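Local coordinates for protein thermotoga maritima TmcAL (Thermotoga maritima, PDB 5Y0T) that belongs to the HIGH nucleotidyl transferase family of the HUP clan and holds adenosine-5'-rp-alpha-thio-triphosphate in a pocket of its nucleotide-binding fold, at residues 10-15 and 212-217. Numbering follows the deposited sequence.
With TAT (adenosine-5'-rp-alpha-thio-triphosphate), chain E.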
ATOM      1  N   TYR A  10      22.022  -6.226 -15.288  1.00 21.35           N
ATOM      2  CA  TYR A  10      23.238  -6.008 -14.503  1.00 23.35           C
ATOM      3  C   TYR A  10      22.911  -5.994 -13.006  1.00 23.52           C
ATOM      4  O   TYR A  10      23.163  -5.001 -12.325  1.00 22.14           O
ATOM      5  CB  TYR A  10      23.927  -4.675 -14.908  1.00 18.23           C
ATOM      6  CG  TYR A  10      24.568  -4.655 -16.296  1.00 22.49           C
ATOM      7  CD1 TYR A  10      24.934  -5.838 -16.947  1.00 22.17           C
ATOM      8  CD2 TYR A  10      24.822  -3.450 -16.945  1.00 20.76           C
ATOM      9  CE1 TYR A  10      25.534  -5.814 -18.216  1.00 19.18           C
ATOM     10  CE2 TYR A  10      25.418  -3.416 -18.204  1.00 21.44           C
ATOM     11  CZ  TYR A  10      25.778  -4.591 -18.834  1.00 20.49           C
ATOM     12  OH  TYR A  10      26.385  -4.546 -20.082  1.00 18.54           O
ATOM     13  N   ASN A  11      22.400  -7.117 -12.498  1.00 19.37           N
ATOM     14  CA  ASN A  11      21.869  -7.190 -11.136  1.00 24.02           C
ATOM     15  C   ASN A  11      22.528  -8.272 -10.291  1.00 22.50           C
ATOM     16  O   ASN A  11      21.867  -9.240  -9.912  1.00 23.25           O
ATOM     17  CB  ASN A  11      20.349  -7.447 -11.171  1.00 20.42           C
ATOM     18  CG  ASN A  11      19.696  -7.337  -9.789  1.00 22.41           C
ATOM     19  OD1 ASN A  11      20.248  -6.735  -8.875  1.00 23.57           O
ATOM     20  ND2 ASN A  11      18.527  -7.942  -9.635  1.00 24.11           N
ATOM     21  N   PRO A  12      23.826  -8.119  -9.974  1.00 21.78           N
ATOM     22  CA  PRO A  12      24.772  -7.045 -10.305  1.00 18.31           C
ATOM     23  C   PRO A  12      25.577  -7.284 -11.605  1.00 25.01           C
ATOM     24  O   PRO A  12      25.476  -8.362 -12.212  1.00 20.40           O
ATOM     25  CB  PRO A  12      25.716  -7.066  -9.107  1.00 22.20           C
ATOM     26  CG  PRO A  12      25.866  -8.563  -8.865  1.00 21.21           C
ATOM     27  CD  PRO A  12      24.458  -9.134  -9.102  1.00 18.33           C
ATOM     28  N   PHE A  13      26.415  -6.313 -11.991  1.00 22.04           N
ATOM     29  CA  PHE A  13      27.270  -6.491 -13.172  1.00 21.02           C
ATOM     30  C   PHE A  13      28.347  -7.467 -12.776  1.00 25.63           C
ATOM     31  O   PHE A  13      29.138  -7.169 -11.884  1.00 19.48           O
ATOM     32  CB  PHE A  13      27.894  -5.164 -13.619  1.00 20.38           C
ATOM     33  CG  PHE A  13      28.599  -5.230 -14.951  1.00 19.13           C
ATOM     34  CD1 PHE A  13      29.776  -5.956 -15.101  1.00 22.90           C
ATOM     35  CD2 PHE A  13      28.086  -4.558 -16.048  1.00 21.60           C
ATOM     36  CE1 PHE A  13      30.428  -6.016 -16.328  1.00 22.72           C
ATOM     37  CE2 PHE A  13      28.734  -4.618 -17.281  1.00 24.80           C
ATOM     38  CZ  PHE A  13      29.891  -5.354 -17.419  1.00 19.67           C
ATOM     39  N   HIS A  14      28.416  -8.618 -13.449  1.00 23.28           N
ATOM     40  CA  HIS A  14      29.370  -9.633 -13.027  1.00 17.82           C
ATOM     41  C   HIS A  14      30.303 -10.016 -14.167  1.00 18.43           C
ATOM     42  O   HIS A  14      30.315  -9.386 -15.215  1.00 19.67           O
ATOM     43  CB  HIS A  14      28.654 -10.885 -12.465  1.00 24.11           C
ATOM     44  CG  HIS A  14      27.611 -11.479 -13.369  1.00 24.28           C
ATOM     45  ND1 HIS A  14      27.829 -11.725 -14.710  1.00 24.62           N
ATOM     46  CD2 HIS A  14      26.348 -11.904 -13.110  1.00 23.50           C
ATOM     47  CE1 HIS A  14      26.744 -12.271 -15.237  1.00 27.26           C
ATOM     48  NE2 HIS A  14      25.832 -12.392 -14.286  1.00 24.84           N
ATOM     49  N   ASN A  15      31.129 -11.023 -13.929  1.00 18.95           N
ATOM     50  CA  ASN A  15      32.116 -11.414 -14.931  1.00 21.38           C
ATOM     51  C   ASN A  15      31.489 -11.903 -16.239  1.00 30.31           C
ATOM     52  O   ASN A  15      32.036 -11.676 -17.319  1.00 28.31           O
ATOM     53  CB  ASN A  15      33.038 -12.484 -14.346  1.00 20.58           C
ATOM     54  CG  ASN A  15      33.939 -11.930 -13.264  1.00 29.46           C
ATOM     55  OD1 ASN A  15      34.165 -10.714 -13.197  1.00 31.20           O
ATOM     56  ND2 ASN A  15      34.465 -12.811 -12.411  1.00 26.30           N
ATOM     57  N   ALA A 212      22.823 -16.351  -8.186  1.00 24.33           N
ATOM     58  CA  ALA A 212      23.743 -16.978  -7.237  1.00 28.54           C
ATOM     59  C   ALA A 212      24.533 -15.905  -6.471  1.00 27.06           C
ATOM     60  O   ALA A 212      24.734 -16.010  -5.264  1.00 28.89           O
ATOM     61  CB  ALA A 212      24.694 -17.940  -7.953  1.00 24.52           C
ATOM     62  N   ILE A 213      24.960 -14.864  -7.176  1.00 24.29           N
ATOM     63  CA  ILE A 213      25.789 -13.833  -6.553  1.00 22.84           C
ATOM     64  C   ILE A 213      24.997 -13.042  -5.522  1.00 24.98           C
ATOM     65  O   ILE A 213      25.510 -12.713  -4.446  1.00 27.30           O
ATOM     66  CB  ILE A 213      26.392 -12.892  -7.613  1.00 23.41           C
ATOM     67  CG1 ILE A 213      27.358 -13.686  -8.499  1.00 24.67           C
ATOM     68  CG2 ILE A 213      27.136 -11.721  -6.956  1.00 22.95           C
ATOM     69  CD1 ILE A 213      27.719 -12.942  -9.768  1.00 22.41           C
ATOM     70  N   ARG A 214      23.740 -12.758  -5.832  1.00 26.60           N
ATOM     71  CA  ARG A 214      22.885 -12.096  -4.858  1.00 26.62           C
ATOM     72  C   ARG A 214      22.718 -12.983  -3.623  1.00 28.48           C
ATOM     73  O   ARG A 214      22.652 -12.486  -2.502  1.00 26.49           O
ATOM     74  CB  ARG A 214      21.527 -11.745  -5.475  1.00 23.60           C
ATOM     75  CG  ARG A 214      21.614 -10.635  -6.529  1.00 24.73           C
ATOM     76  CD  ARG A 214      20.237 -10.026  -6.846  1.00 24.42           C
ATOM     77  NE  ARG A 214      19.262 -11.042  -7.249  1.00 27.65           N
ATOM     78  CZ  ARG A 214      19.145 -11.539  -8.480  1.00 26.69           C
ATOM     79  NH1 ARG A 214      19.949 -11.133  -9.448  1.00 25.04           N
ATOM     80  NH2 ARG A 214      18.221 -12.455  -8.739  1.00 29.52           N
ATOM     81  N   ASN A 215      22.673 -14.299  -3.810  1.00 27.08           N
ATOM     82  CA  ASN A 215      22.568 -15.190  -2.660  1.00 27.67           C
ATOM     83  C   ASN A 215      23.863 -15.232  -1.857  1.00 34.06           C
ATOM     84  O   ASN A 215      23.837 -15.392  -0.632  1.00 26.77           O
ATOM     85  CB  ASN A 215      22.175 -16.611  -3.094  1.00 31.88           C
ATOM     86  CG  ASN A 215      20.704 -16.716  -3.438  1.00 34.96           C
ATOM     87  OD1 ASN A 215      19.913 -15.848  -3.068  1.00 37.00           O
ATOM     88  ND2 ASN A 215      20.327 -17.778  -4.138  1.00 35.75           N
ATOM     89  N   LEU A 216      24.993 -15.089  -2.546  1.00 29.73           N
ATOM     90  CA  LEU A 216      26.273 -14.973  -1.856  1.00 27.62           C
ATOM     91  C   LEU A 216      26.293 -13.721  -0.977  1.00 29.64           C
ATOM     92  O   LEU A 216      26.793 -13.761   0.146  1.00 32.81           O
ATOM     93  CB  LEU A 216      27.435 -14.940  -2.852  1.00 26.04           C
ATOM     94  CG  LEU A 216      27.779 -16.240  -3.584  1.00 27.75           C
ATOM     95  CD1 LEU A 216      28.824 -15.975  -4.649  1.00 32.67           C
ATOM     96  CD2 LEU A 216      28.265 -17.325  -2.613  1.00 30.62           C
ATOM     97  N   MET A 217      25.752 -12.613  -1.482  1.00 24.39           N
ATOM     98  CA  MET A 217      25.636 -11.403  -0.658  1.00 25.55           C
ATOM     99  C   MET A 217      24.802 -11.647   0.603  1.00 30.91           C
ATOM    100  O   MET A 217      25.236 -11.283   1.699  1.00 33.65           O
ATOM    101  CB  MET A 217      25.034 -10.260  -1.460  1.00 22.66           C
ATOM    102  CG  MET A 217      25.926  -9.794  -2.624  1.00 24.78           C
ATOM    103  SD  MET A 217      25.124  -8.417  -3.448  1.00 30.23           S
ATOM    104  CE  MET A 217      25.781  -8.558  -5.109  1.00 33.93           C
TER
HETATM  105  N1  TAT E1001      28.264 -15.516 -20.731  1.00 28.55           N
HETATM  106  C2  TAT E1001      27.948 -14.783 -21.815  1.00 34.70           C
HETATM  107  N3  TAT E1001      27.015 -13.814 -21.809  1.00 26.98           N
HETATM  108  C4  TAT E1001      26.332 -13.523 -20.675  1.00 27.16           C
HETATM  109  C5  TAT E1001      26.632 -14.265 -19.447  1.00 26.03           C
HETATM  110  C6  TAT E1001      27.667 -15.321 -19.538  1.00 31.15           C
HETATM  111  N6  TAT E1001      28.006 -16.061 -18.455  1.00 28.54           N
HETATM  112  N7  TAT E1001      25.826 -13.769 -18.485  1.00 26.40           N
HETATM  113  C8  TAT E1001      25.076 -12.782 -19.042  1.00 24.55           C
HETATM  114  N9  TAT E1001      25.384 -12.641 -20.347  1.00 24.46           N
HETATM  115  PA  TAT E1001      21.528  -9.471 -18.127  1.00 28.39           P
HETATM  116  PB  TAT E1001      21.165 -12.286 -17.362  1.00 30.16           P
HETATM  117  PG  TAT E1001      22.088 -14.098 -15.308  1.00 31.84           P
HETATM  118  C1' TAT E1001      24.765 -11.682 -21.288  1.00 22.95           C
HETATM  119  O1A TAT E1001      23.464 -14.190 -14.671  1.00 22.08           O
HETATM  120  O1B TAT E1001      19.770 -12.584 -16.901  1.00 30.80           O
HETATM  121  S1G TAT E1001      19.912  -9.324 -19.199  1.00 25.90           S
HETATM  122  C2' TAT E1001      23.256 -11.915 -21.351  1.00 23.37           C
HETATM  123  O2' TAT E1001      22.921 -13.027 -22.181  1.00 23.77           O
HETATM  124  O2A TAT E1001      21.932  -8.276 -17.280  1.00 26.72           O
HETATM  125  O2B TAT E1001      21.608 -12.769 -18.720  1.00 31.16           O
HETATM  126  O2G TAT E1001      20.998 -13.777 -14.304  1.00 27.29           O
HETATM  127  C3' TAT E1001      22.764 -10.588 -21.886  1.00 25.16           C
HETATM  128  O3' TAT E1001      22.846 -10.546 -23.323  1.00 21.31           O
HETATM  129  O3A TAT E1001      21.478 -10.724 -17.108  1.00 30.75           O
HETATM  130  O3B TAT E1001      22.226 -12.791 -16.246  1.00 30.60           O
HETATM  131  O3G TAT E1001      21.718 -15.210 -16.260  1.00 31.46           O
HETATM  132  C4' TAT E1001      23.758  -9.594 -21.295  1.00 27.29           C
HETATM  133  O4' TAT E1001      24.901 -10.334 -20.849  1.00 22.68           O
HETATM  134  C5' TAT E1001      23.169  -8.840 -20.098  1.00 20.23           C
HETATM  135  O5' TAT E1001      22.741  -9.800 -19.131  1.00 24.99           O
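Asn11 meets Arg214 through its backbone carbonyl: Arg214 NH1 donates to Asn11 O over 2.7 Å, and the oxygen lies in the guanidinium plane. The N-H...O angle of 148° is moderately bent, whereas the C=O...NH1 angle of 167° brings the donor in almost end-on. ND2 of the Asn11 amide lies over one face of the guanidinium group, the two planes nearly parallel; it stands 3.5 Å from Arg214 NH1, but both are donors and no bond links them. That amide is instead tied to Val49 N through OD1 and to the 3-sulfinoalanine at position 42 through ND2, while Arg214 NH2 forms a salt bridge with Glu46. Next to Asn11, Tyr10 N donates a hydrogen bond to TAT O2A on the alpha phosphorus. Pro12, preceded by a cis peptide bond, turns its ring to the helix: CG is 3.9 Å from Ile213 CG2 and meets Met217 CE tip to tip at 3.8 Å. His14, the N-cap residue of helix 15-28, rests its CB 3.5 Å from Ile213 CD1. Its CG sits between the backbone N and the carbonyl carbon (chi1 53°), an orientation in which NE2 donates to TAT O1A at 3.0 Å. His17 stacks on the His14 ring and also hydrogen-bonds the ligand through NE2. These are the two histidines of an HxGH sequence, the form the HIGH signature takes here, and the loop between strand 3-8 and helix 15-28 meets both the triphosphate and helix 210-218. Chemically, one in-plane hydrogen bond from a guanidinium group to a neutral carbonyl, beside an apolar patch, probably helps hold the Asn11 carbonyl in place, and Glu46 probably balances the arginine's charge within this buried contact.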